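Local coordinates for protein methyl transferase from Methanosarcina acetivorans (Methanosarcina acetivorans, PDB 6MRO) that probably transfers methyl groups from S-adenosylmethionine, and binds S-adenosylhomocysteine and a pair of calcium ions, at residues A[146-149]-A[150-154]; A[8-11]-A[12-16]; A[23-27]-A[28-32]. The protein carries 1 engineered substitution. All coordinates share one frame; numbering follows the deposited sequence.

In the fold
All three contacts are local turns of the chain in a Rossmann-like methyltransferase fold, and none of them touches another. Contacts 1 and 2 lie at the surface: contact 1 within the loop between strand 132-139 and helix 155-162, contact 2 in the loop between helices 2-6 and 20-27. Contact 3 is partly buried where helix 20-27 ends, so contacts 2 and 3 flank the same helix, their centres about 25 Å apart. Their chemistry follows their place. Carboxylates and backbone oxygens gather round two calcium ions in contact 1, a tryptophan lies between proline and cofactor product in contact 2, and backbone capping with aliphatic packing dominates contact 3.

Contact 1 (A[146-149]-A[150-154]); sequences EYEL and PRRAS. With CA (calcium ion), chain D; CA (calcium ion), chain C.
Glu148 lays its aliphatic stem over one face of the Arg152 guanidinium, with Glu148 CB 3.6 Å from Arg152 NH1 and CG above the rim of the flat group, the two side chains crossing at about a right angle. Glu148 OE2 lies 4.6 Å from Arg152 NH2 but well out of the guanidinium plane, so the attraction is one of charge without a directed N-H bond; the arginine NE donates instead to Ser140 O. Between the two residues the chain reverses at Leu149 and Pro150, joined by a cis peptide, a form proline accepts far more readily than other residues. Leu149 CB lies 3.5 Å from Pro150 N, and the proline ring points away from the calcium sites.

The bend at chi2 (-87°) turns the Glu148 carboxylate inward, where OE1 binds one calcium ion at 2.4 Å. Glu146 OE2 bridges both ions, and its OE1 joins it on the second, to which Arg152 supplies its backbone O at 2.3 Å. Together with waters, Asp141, Glu143, Gly145 and Glu157 complete the two sites. A water on the second calcium also accepts a bond from Arg152 N, 3.0 Å away. Acidic side chains and backbone oxygens are the hard ligands calcium favours, and the two cations probably offset the repulsion expected between carboxylates as close as those of Glu146 and Glu148.

Contact 2 (A[8-11]-A[12-16]); sequences KGTP and PWDID. With SAH (S-adenosyl-L-homocysteine), chain B.
Trp13 folds back over Pro11 within a type I beta turn that runs from Pro11 to Asp14 and is closed by Asp14 N donating to Pro11 O (2.9 Å). Proline suits the second position because the ring of Pro12 holds phi near the -60° needed there, while Pro11 supplies the carbonyl and the ring on which the indole rests. From Trp13 CB, the step to CG falls between the backbone N and the carbonyl carbon (chi1 59°), swinging the indole back across the turn. CG and CD2 lie under the sulfur of S-adenosylhomocysteine, while CD1 passes 3.3 Å from the product's carboxylate oxygen OXT. Farther along, CE2 has SD on one face and Pro11 CG on the other. CZ2 rests 3.4 Å from Pro11 CG. CH2 meets Pro11 CB, as do CE3 and CZ3, CZ3 the nearer of these two (3.8 Å). That same CB makes a CH-pi contact, 3.5 Å from the centroid of the six-membered ring and 15° off its normal. A broad, flat indole thus lines the pocket while packing on proline. Asp14 CB touches Pro11 CD, and Asp14 OD2 forms a salt bridge with Arg43. Trp13 NE1, hydrogen-bonded to Tyr7 OH, lies 3.2 Å from the ligand's SD.

Contact 3 (A[23-27]-A[28-32]); sequences QALIE and SGEIR
Ile31 overlaps two side chains of the last helical turn: its CD1 reaches Leu25 CB at 3.6 Å, and its CG2 branch meets Ile26 CD1. With CG1 anti to the carbonyl carbon (chi1 -71°) and CG2 anti to the backbone N, the branches of the isoleucine diverge to serve both neighbours. Phe135 of strand 132-139 touches Leu25 and Ile31, and Leu50 of helix 45-51 touches Ile26 and Ile31, joining this helix end to sheet and helix.

Gly29 N donates to Ile26 O and Glu30 N, weakly, to Leu25 O, the pair that defines the Schellman motif; Ile31 N adds a straighter bond to the same Leu25 O (3.1 Å, 162°). Gly29 has positive phi, at which a side chain would jam against the preceding carbonyl, hence glycine.

Glu30 CD lies 3.6 Å from Leu25 CD2, while Ser28 OG donates to Glu30 OE2 on the anti side at 2.6 Å and Tyr170 OH hydrogen-bonds Glu30 OE1. With the carboxylate cut back to an alanine, Ser28 OG and Tyr170 OH would probably lose the group whose two oxygens they use, and Leu25 CD2 the flat group packed against it. Polar capping and aliphatic overlap thus fix the helix end together.

Contact 1 (A[146-149]-A[150-154])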
ATOM      1  N   GLU A 146     -12.438 -20.735  -2.886  1.00 32.90           N
ATOM      2  CA  GLU A 146     -12.267 -19.537  -2.064  1.00 34.73           C
ATOM      3  C   GLU A 146     -12.622 -19.817  -0.612  1.00 39.49           C
ATOM      4  O   GLU A 146     -13.287 -19.026   0.059  1.00 38.18           O
ATOM      5  CB  GLU A 146     -13.087 -18.381  -2.619  1.00 36.37           C
ATOM      6  CG  GLU A 146     -12.471 -17.774  -3.870  1.00 35.69           C
ATOM      7  CD  GLU A 146     -11.203 -17.010  -3.573  1.00 31.45           C
ATOM      8  OE1 GLU A 146     -11.291 -15.828  -3.172  1.00 28.63           O
ATOM      9  OE2 GLU A 146     -10.112 -17.593  -3.747  1.00 31.11           O
ATOM     10  N   TYR A 147     -12.147 -20.948  -0.095  1.00 44.06           N
ATOM     11  CA  TYR A 147     -12.371 -21.282   1.304  1.00 42.07           C
ATOM     12  C   TYR A 147     -11.331 -20.690   2.251  1.00 40.37           C
ATOM     13  O   TYR A 147     -11.544 -20.730   3.464  1.00 44.04           O
ATOM     14  CB  TYR A 147     -12.383 -22.798   1.508  1.00 43.99           C
ATOM     15  CG  TYR A 147     -13.078 -23.619   0.442  1.00 48.54           C
ATOM     16  CD1 TYR A 147     -12.355 -24.185  -0.604  1.00 49.69           C
ATOM     17  CD2 TYR A 147     -14.448 -23.853   0.496  1.00 49.41           C
ATOM     18  CE1 TYR A 147     -12.976 -24.956  -1.572  1.00 52.40           C
ATOM     19  CE2 TYR A 147     -15.079 -24.624  -0.469  1.00 52.85           C
ATOM     20  CZ  TYR A 147     -14.335 -25.171  -1.502  1.00 54.49           C
ATOM     21  OH  TYR A 147     -14.949 -25.937  -2.469  1.00 60.07           O
ATOM     22  N   GLU A 148     -10.219 -20.153   1.751  1.00 35.85           N
ATOM     23  CA  GLU A 148      -9.139 -19.760   2.648  1.00 37.26           C
ATOM     24  C   GLU A 148      -9.487 -18.479   3.401  1.00 36.23           C
ATOM     25  O   GLU A 148     -10.105 -17.556   2.859  1.00 33.23           O
ATOM     26  CB  GLU A 148      -7.817 -19.599   1.887  1.00 37.12           C
ATOM     27  CG  GLU A 148      -7.839 -18.667   0.690  1.00 41.28           C
ATOM     28  CD  GLU A 148      -8.270 -19.364  -0.608  1.00 44.66           C
ATOM     29  OE1 GLU A 148      -8.781 -18.668  -1.494  1.00 45.22           O
ATOM     30  OE2 GLU A 148      -8.105 -20.597  -0.748  1.00 47.54           O
ATOM     31  N   LEU A 149      -9.106 -18.445   4.675  1.00 33.04           N
ATOM     32  CA  LEU A 149      -9.376 -17.321   5.553  1.00 36.87           C
ATOM     33  C   LEU A 149      -8.091 -16.985   6.303  1.00 34.68           C
ATOM     34  O   LEU A 149      -7.472 -17.886   6.890  1.00 37.23           O
ATOM     35  CB  LEU A 149     -10.497 -17.651   6.542  1.00 42.49           C
ATOM     36  CG  LEU A 149     -11.475 -16.529   6.885  1.00 50.70           C
ATOM     37  CD1 LEU A 149     -12.268 -16.111   5.655  1.00 50.52           C
ATOM     38  CD2 LEU A 149     -12.413 -16.979   8.004  1.00 52.21           C
ATOM     39  N   PRO A 150      -7.639 -15.723   6.292  1.00 33.50           N
ATOM     40  CA  PRO A 150      -8.135 -14.547   5.559  1.00 34.74           C
ATOM     41  C   PRO A 150      -8.108 -14.739   4.038  1.00 33.73           C
ATOM     42  O   PRO A 150      -7.457 -15.670   3.558  1.00 32.84           O
ATOM     43  CB  PRO A 150      -7.153 -13.442   5.963  1.00 35.14           C
ATOM     44  CG  PRO A 150      -6.575 -13.903   7.244  1.00 34.94           C
ATOM     45  CD  PRO A 150      -6.511 -15.384   7.175  1.00 34.20           C
ATOM     46  N   ARG A 151      -8.824 -13.885   3.307  0.70 36.60           N
ATOM     47  CA  ARG A 151      -8.756 -13.905   1.850  0.70 35.74           C
ATOM     48  C   ARG A 151      -7.310 -13.776   1.385  0.70 32.10           C
ATOM     49  O   ARG A 151      -6.459 -13.212   2.077  0.70 32.60           O
ATOM     50  CB  ARG A 151      -9.582 -12.762   1.251  0.70 38.14           C
ATOM     51  CG  ARG A 151     -11.083 -12.984   1.215  0.70 39.56           C
ATOM     52  CD  ARG A 151     -11.790 -11.707   0.764  0.70 39.98           C
ATOM     53  NE  ARG A 151     -11.436 -10.578   1.622  0.70 39.43           N
ATOM     54  CZ  ARG A 151     -11.564  -9.299   1.278  0.70 38.33           C
ATOM     55  NH1 ARG A 151     -11.212  -8.346   2.137  0.70 37.89           N
ATOM     56  NH2 ARG A 151     -12.044  -8.973   0.085  0.70 35.76           N
ATOM     57  N   ARG A 152      -7.029 -14.323   0.208  1.00 27.49           N
ATOM     58  CA  ARG A 152      -5.763 -14.082  -0.468  1.00 23.38           C
ATOM     59  C   ARG A 152      -6.066 -13.844  -1.941  1.00 22.73           C
ATOM     60  O   ARG A 152      -7.055 -14.354  -2.475  1.00 25.76           O
ATOM     61  CB  ARG A 152      -4.768 -15.249  -0.301  1.00 26.74           C
ATOM     62  CG  ARG A 152      -4.481 -15.648   1.160  1.00 28.80           C
ATOM     63  CD  ARG A 152      -3.165 -16.432   1.289  1.00 31.07           C
ATOM     64  NE  ARG A 152      -3.174 -17.695   0.541  1.00 30.49           N
ATOM     65  CZ  ARG A 152      -3.717 -18.830   0.973  1.00 30.76           C
ATOM     66  NH1 ARG A 152      -4.310 -18.882   2.162  1.00 33.21           N
ATOM     67  NH2 ARG A 152      -3.671 -19.916   0.211  1.00 31.35           N
ATOM     68  N   ALA A 153      -5.224 -13.059  -2.596  1.00 23.16           N
ATOM     69  CA  ALA A 153      -5.524 -12.595  -3.944  1.00 22.43           C
ATOM     70  C   ALA A 153      -4.803 -13.471  -4.961  1.00 24.75           C
ATOM     71  O   ALA A 153      -3.599 -13.713  -4.841  1.00 23.46           O
ATOM     72  CB  ALA A 153      -5.135 -11.125  -4.112  1.00 22.79           C
ATOM     73  N   SER A 154      -5.550 -13.973  -5.939  1.00 24.00           N
ATOM     74  CA  SER A 154      -4.951 -14.711  -7.040  1.00 24.30           C
ATOM     75  C   SER A 154      -4.574 -13.738  -8.149  1.00 24.20           C
ATOM     76  O   SER A 154      -4.982 -12.579  -8.144  1.00 23.65           O
ATOM     77  CB  SER A 154      -5.916 -15.760  -7.576  1.00 26.01           C
ATOM     78  OG  SER A 154      -7.019 -15.120  -8.189  1.00 26.69           O
TER
HETATM   79 CA    CA D 203      -8.902 -15.443  -3.279  1.00 28.83          CA
HETATM   80 CA    CA C 202      -8.488 -19.448  -3.772  1.00 28.83          CA
HETATM   81  O   HOH W   1      -8.962 -16.307  -1.068  1.00 28.13           O
HETATM   82  O   HOH W   2      -8.386 -19.025  -6.067  1.00 36.19           O
HETATM   83  O   HOH W   3      -9.879 -13.335  -2.456  1.00 33.85           O

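Contact 2 (A[8-11]-A[12-16])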
ATOM      1  N   LYS A   8      -3.908  -0.811  18.996  1.00 24.49           N
ATOM      2  CA  LYS A   8      -3.686  -0.893  20.442  1.00 25.90           C
ATOM      3  C   LYS A   8      -2.716  -2.044  20.729  1.00 33.36           C
ATOM      4  O   LYS A   8      -3.046  -3.066  21.334  1.00 31.47           O
ATOM      5  CB  LYS A   8      -5.012  -1.073  21.165  1.00 27.26           C
ATOM      6  CG  LYS A   8      -5.895   0.157  21.123  1.00 27.84           C
ATOM      7  CD  LYS A   8      -7.250  -0.110  21.756  1.00 30.19           C
ATOM      8  CE  LYS A   8      -8.068   1.173  21.788  1.00 32.99           C
ATOM      9  NZ  LYS A   8      -9.319   1.023  22.570  1.00 38.09           N
ATOM     10  N   GLY A   9      -1.481  -1.857  20.279  1.00 36.85           N
ATOM     11  CA  GLY A   9      -0.502  -2.924  20.279  1.00 35.87           C
ATOM     12  C   GLY A   9       0.194  -2.978  18.934  1.00 35.80           C
ATOM     13  O   GLY A   9       0.269  -1.964  18.238  1.00 29.47           O
ATOM     14  N   THR A  10       0.684  -4.154  18.546  1.00 31.26           N
ATOM     15  CA  THR A  10       1.510  -4.310  17.351  1.00 24.77           C
ATOM     16  C   THR A  10       0.913  -5.424  16.500  1.00 23.39           C
ATOM     17  O   THR A  10       1.180  -6.613  16.752  1.00 24.67           O
ATOM     18  CB  THR A  10       2.951  -4.635  17.724  1.00 28.10           C
ATOM     19  OG1 THR A  10       3.441  -3.657  18.651  1.00 32.45           O
ATOM     20  CG2 THR A  10       3.831  -4.647  16.495  1.00 25.22           C
ATOM     21  N   PRO A  11       0.123  -5.083  15.488  1.00 21.25           N
ATOM     22  CA  PRO A  11      -0.537  -6.105  14.663  1.00 20.22           C
ATOM     23  C   PRO A  11       0.465  -6.806  13.764  1.00 19.38           C
ATOM     24  O   PRO A  11       1.590  -6.320  13.582  1.00 19.10           O
ATOM     25  CB  PRO A  11      -1.546  -5.287  13.839  1.00 22.50           C
ATOM     26  CG  PRO A  11      -0.885  -3.938  13.719  1.00 18.88           C
ATOM     27  CD  PRO A  11      -0.218  -3.717  15.057  1.00 19.81           C
ATOM     28  N   PRO A  12       0.087  -7.940  13.171  1.00 20.40           N
ATOM     29  CA  PRO A  12       1.090  -8.805  12.521  1.00 21.35           C
ATOM     30  C   PRO A  12       1.832  -8.178  11.357  1.00 21.86           C
ATOM     31  O   PRO A  12       2.975  -8.580  11.094  1.00 22.22           O
ATOM     32  CB  PRO A  12       0.246 -10.003  12.063  1.00 22.74           C
ATOM     33  CG  PRO A  12      -0.773 -10.110  13.130  1.00 23.20           C
ATOM     34  CD  PRO A  12      -1.177  -8.670  13.376  1.00 24.01           C
ATOM     35  N   TRP A  13       1.232  -7.215  10.645  1.00 17.49           N
ATOM     36  CA  TRP A  13       1.915  -6.553   9.534  1.00 16.79           C
ATOM     37  C   TRP A  13       2.849  -5.439   9.997  1.00 19.13           C
ATOM     38  O   TRP A  13       3.595  -4.884   9.172  1.00 17.63           O
ATOM     39  CB  TRP A  13       0.885  -5.965   8.552  1.00 17.61           C
ATOM     40  CG  TRP A  13      -0.014  -4.970   9.237  1.00 19.08           C
ATOM     41  CD1 TRP A  13       0.237  -3.638   9.447  1.00 17.36           C
ATOM     42  CD2 TRP A  13      -1.290  -5.239   9.827  1.00 19.60           C
ATOM     43  NE1 TRP A  13      -0.809  -3.068  10.143  1.00 18.22           N
ATOM     44  CE2 TRP A  13      -1.761  -4.026  10.382  1.00 17.73           C
ATOM     45  CE3 TRP A  13      -2.089  -6.388   9.937  1.00 21.76           C
ATOM     46  CZ2 TRP A  13      -2.992  -3.928  11.032  1.00 19.22           C
ATOM     47  CZ3 TRP A  13      -3.314  -6.286  10.592  1.00 20.33           C
ATOM     48  CH2 TRP A  13      -3.753  -5.063  11.120  1.00 20.64           C
ATOM     49  N   ASP A  14       2.822  -5.090  11.286  1.00 18.80           N
ATOM     50  CA  ASP A  14       3.467  -3.869  11.757  1.00 18.29           C
ATOM     51  C   ASP A  14       4.941  -4.135  12.065  1.00 18.24           C
ATOM     52  O   ASP A  14       5.410  -4.044  13.195  1.00 21.63           O
ATOM     53  CB  ASP A  14       2.711  -3.319  12.963  1.00 19.52           C
ATOM     54  CG  ASP A  14       3.199  -1.969  13.384  1.00 22.42           C
ATOM     55  OD1 ASP A  14       3.616  -1.199  12.491  1.00 21.06           O
ATOM     56  OD2 ASP A  14       3.178  -1.700  14.611  1.00 23.88           O
ATOM     57  N   ILE A  15       5.680  -4.473  11.001  1.00 19.69           N
ATOM     58  CA  ILE A  15       7.101  -4.778  11.125  1.00 20.80           C
ATOM     59  C   ILE A  15       7.907  -3.495  11.310  1.00 19.03           C
ATOM     60  O   ILE A  15       7.457  -2.391  10.993  1.00 23.74           O
ATOM     61  CB  ILE A  15       7.607  -5.584   9.916  1.00 22.70           C
ATOM     62  CG1 ILE A  15       7.304  -4.843   8.606  1.00 18.02           C
ATOM     63  CG2 ILE A  15       7.012  -6.993   9.931  1.00 23.84           C
ATOM     64  CD1 ILE A  15       7.986  -5.482   7.397  1.00 18.42           C
ATOM     65  N   ASP A  16       9.126  -3.651  11.833  0.80 22.39           N
ATOM     66  CA  ASP A  16       9.990  -2.534  12.186  0.80 23.36           C
ATOM     67  C   ASP A  16      10.910  -2.120  11.047  0.80 23.08           C
ATOM     68  O   ASP A  16      11.984  -1.566  11.299  0.80 22.53           O
ATOM     69  CB  ASP A  16      10.809  -2.873  13.444  0.80 28.78           C
ATOM     70  CG  ASP A  16      11.889  -3.935  13.207  0.80 31.92           C
ATOM     71  OD1 ASP A  16      12.101  -4.420  12.074  0.80 22.58           O
ATOM     72  OD2 ASP A  16      12.550  -4.292  14.200  0.80 39.44           O
TER
HETATM   73  N   SAH B 201       0.793  -0.324   4.989  1.00 14.59           N
HETATM   74  CA  SAH B 201       1.025  -0.577   6.423  1.00 14.90           C
HETATM   75  CB  SAH B 201      -0.263  -1.025   7.103  1.00 15.24           C
HETATM   76  CG  SAH B 201      -0.955  -2.193   6.400  1.00 17.86           C
HETATM   77  SD  SAH B 201      -2.375  -2.848   7.308  1.00 18.28           S
HETATM   78  C   SAH B 201       2.108  -1.620   6.648  1.00 19.19           C
HETATM   79  O   SAH B 201       2.585  -2.254   5.694  1.00 17.37           O
HETATM   80  OXT SAH B 201       2.510  -1.848   7.799  1.00 20.22           O
HETATM   81  C5' SAH B 201      -3.667  -1.972   6.372  1.00 18.96           C
HETATM   82  C4' SAH B 201      -3.827  -0.511   6.797  1.00 19.05           C
HETATM   83  O4' SAH B 201      -4.862   0.082   6.023  1.00 22.38           O
HETATM   84  C3' SAH B 201      -4.183  -0.295   8.267  1.00 16.93           C
HETATM   85  O3' SAH B 201      -3.221   0.592   8.817  1.00 16.83           O
HETATM   86  C2' SAH B 201      -5.587   0.293   8.218  1.00 19.04           C
HETATM   87  O2' SAH B 201      -5.881   1.222   9.251  1.00 20.99           O
HETATM   88  C1' SAH B 201      -5.611   0.950   6.849  1.00 17.40           C
HETATM   89  N9  SAH B 201      -6.936   1.107   6.239  1.00 22.07           N
HETATM   90  C8  SAH B 201      -7.942   0.171   6.130  1.00 23.00           C
HETATM   91  N7  SAH B 201      -8.962   0.725   5.452  1.00 22.27           N
HETATM   92  C5  SAH B 201      -8.612   1.989   5.109  1.00 22.76           C
HETATM   93  C6  SAH B 201      -9.270   3.004   4.420  1.00 24.55           C
HETATM   94  N6  SAH B 201     -10.496   2.818   3.948  1.00 26.03           N
HETATM   95  N1  SAH B 201      -8.638   4.205   4.235  1.00 19.99           N
HETATM   96  C2  SAH B 201      -7.360   4.410   4.719  1.00 19.05           C
HETATM   97  N3  SAH B 201      -6.709   3.415   5.415  1.00 19.09           N
HETATM   98  C4  SAH B 201      -7.332   2.225   5.587  1.00 19.76           C

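Contact 3 (A[23-27]-A[28-32])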
ATOM      1  N   GLN A  23      11.361  -2.135  -0.801  1.00 20.29           N
ATOM      2  CA  GLN A  23      12.787  -1.815  -0.838  1.00 21.83           C
ATOM      3  C   GLN A  23      13.404  -2.243  -2.163  1.00 19.73           C
ATOM      4  O   GLN A  23      14.257  -1.540  -2.725  1.00 22.71           O
ATOM      5  CB  GLN A  23      13.520  -2.500   0.316  1.00 22.21           C
ATOM      6  CG  GLN A  23      15.043  -2.532   0.156  1.00 34.35           C
ATOM      7  CD  GLN A  23      15.672  -1.147   0.221  1.00 43.83           C
ATOM      8  OE1 GLN A  23      15.208  -0.279   0.966  1.00 46.24           O
ATOM      9  NE2 GLN A  23      16.731  -0.933  -0.561  1.00 40.56           N
ATOM     10  N   ALA A  24      12.945  -3.374  -2.700  1.00 19.70           N
ATOM     11  CA  ALA A  24      13.501  -3.892  -3.944  1.00 21.72           C
ATOM     12  C   ALA A  24      13.092  -3.036  -5.136  1.00 22.64           C
ATOM     13  O   ALA A  24      13.819  -2.978  -6.136  1.00 22.32           O
ATOM     14  CB  ALA A  24      13.054  -5.343  -4.142  1.00 20.81           C
ATOM     15  N   LEU A  25      11.933  -2.373  -5.046  1.00 20.28           N
ATOM     16  CA  LEU A  25      11.511  -1.451  -6.098  1.00 20.64           C
ATOM     17  C   LEU A  25      12.423  -0.240  -6.156  1.00 20.38           C
ATOM     18  O   LEU A  25      12.608   0.351  -7.225  1.00 21.05           O
ATOM     19  CB  LEU A  25      10.063  -0.999  -5.871  1.00 18.27           C
ATOM     20  CG  LEU A  25       8.974  -2.055  -6.075  1.00 19.72           C
ATOM     21  CD1 LEU A  25       7.604  -1.501  -5.652  1.00 20.75           C
ATOM     22  CD2 LEU A  25       8.968  -2.479  -7.545  1.00 18.75           C
ATOM     23  N   ILE A  26      12.999   0.145  -5.022  1.00 19.87           N
ATOM     24  CA  ILE A  26      14.014   1.187  -5.052  1.00 22.22           C
ATOM     25  C   ILE A  26      15.290   0.654  -5.689  1.00 22.16           C
ATOM     26  O   ILE A  26      15.864   1.285  -6.586  1.00 23.08           O
ATOM     27  CB  ILE A  26      14.258   1.740  -3.636  1.00 25.37           C
ATOM     28  CG1 ILE A  26      12.973   2.402  -3.127  1.00 27.48           C
ATOM     29  CG2 ILE A  26      15.387   2.763  -3.653  1.00 21.57           C
ATOM     30  CD1 ILE A  26      12.748   3.795  -3.689  1.00 32.55           C
ATOM     31  N   GLU A  27      15.728  -0.533  -5.255  1.00 22.99           N
ATOM     32  CA  GLU A  27      16.953  -1.121  -5.785  1.00 30.14           C
ATOM     33  C   GLU A  27      16.877  -1.346  -7.285  1.00 28.37           C
ATOM     34  O   GLU A  27      17.900  -1.272  -7.970  1.00 27.33           O
ATOM     35  CB  GLU A  27      17.249  -2.451  -5.088  1.00 35.16           C
ATOM     36  CG  GLU A  27      17.333  -2.356  -3.583  1.00 46.21           C
ATOM     37  CD  GLU A  27      18.701  -1.915  -3.112  1.00 58.36           C
ATOM     38  OE1 GLU A  27      19.634  -1.893  -3.946  1.00 64.35           O
ATOM     39  OE2 GLU A  27      18.842  -1.589  -1.913  1.00 60.55           O
ATOM     40  N   SER A  28      15.694  -1.651  -7.812  1.00 23.88           N
ATOM     41  CA  SER A  28      15.582  -2.004  -9.225  1.00 24.66           C
ATOM     42  C   SER A  28      15.408  -0.791 -10.123  1.00 24.84           C
ATOM     43  O   SER A  28      15.371  -0.953 -11.344  1.00 26.42           O
ATOM     44  CB  SER A  28      14.412  -2.975  -9.452  1.00 23.92           C
ATOM     45  OG  SER A  28      13.166  -2.315  -9.226  1.00 22.52           O
ATOM     46  N   GLY A  29      15.320   0.411  -9.558  1.00 24.21           N
ATOM     47  CA  GLY A  29      15.075   1.604 -10.345  1.00 24.42           C
ATOM     48  C   GLY A  29      13.627   1.821 -10.726  1.00 23.40           C
ATOM     49  O   GLY A  29      13.340   2.718 -11.529  1.00 24.40           O
ATOM     50  N   GLU A  30      12.704   1.022 -10.184  1.00 22.32           N
ATOM     51  CA  GLU A  30      11.304   1.134 -10.584  1.00 21.63           C
ATOM     52  C   GLU A  30      10.595   2.278  -9.878  1.00 22.24           C
ATOM     53  O   GLU A  30       9.654   2.866 -10.433  1.00 22.21           O
ATOM     54  CB  GLU A  30      10.576  -0.171 -10.287  1.00 21.05           C
ATOM     55  CG  GLU A  30      10.850  -1.241 -11.327  1.00 22.15           C
ATOM     56  CD  GLU A  30      10.314  -2.594 -10.894  1.00 29.86           C
ATOM     57  OE1 GLU A  30       9.127  -2.835 -11.174  1.00 28.83           O
ATOM     58  OE2 GLU A  30      11.069  -3.408 -10.292  1.00 28.03           O
ATOM     59  N   ILE A  31      10.999   2.580  -8.650  1.00 22.82           N
ATOM     60  CA  ILE A  31      10.485   3.733  -7.924  1.00 22.18           C
ATOM     61  C   ILE A  31      11.531   4.828  -8.066  1.00 26.08           C
ATOM     62  O   ILE A  31      12.663   4.698  -7.583  1.00 23.96           O
ATOM     63  CB  ILE A  31      10.178   3.403  -6.458  1.00 23.09           C
ATOM     64  CG1 ILE A  31       8.948   2.491  -6.376  1.00 24.67           C
ATOM     65  CG2 ILE A  31       9.934   4.689  -5.670  1.00 21.98           C
ATOM     66  CD1 ILE A  31       8.540   2.099  -4.963  1.00 29.27           C
ATOM     67  N   ARG A  32      11.169   5.879  -8.794  1.00 23.89           N
ATOM     68  CA  ARG A  32      12.025   7.008  -9.093  1.00 23.03           C
ATOM     69  C   ARG A  32      11.483   8.241  -8.396  1.00 21.42           C
ATOM     70  O   ARG A  32      10.292   8.298  -8.084  1.00 23.91           O
ATOM     71  CB  ARG A  32      12.087   7.261 -10.608  1.00 27.33           C
ATOM     72  CG  ARG A  32      12.573   6.077 -11.415  1.00 32.68           C
ATOM     73  CD  ARG A  32      12.651   6.437 -12.895  1.00 39.30           C
ATOM     74  NE  ARG A  32      11.330   6.646 -13.481  1.00 46.52           N
ATOM     75  CZ  ARG A  32      10.429   5.678 -13.652  1.00 49.94           C
ATOM     76  NH1 ARG A  32       9.252   5.960 -14.195  1.00 50.66           N
ATOM     77  NH2 ARG A  32      10.700   4.430 -13.280  1.00 48.90           N
TER
HETATM   78  O   HOH W   4      15.203   3.699  -7.651  1.00 26.55           O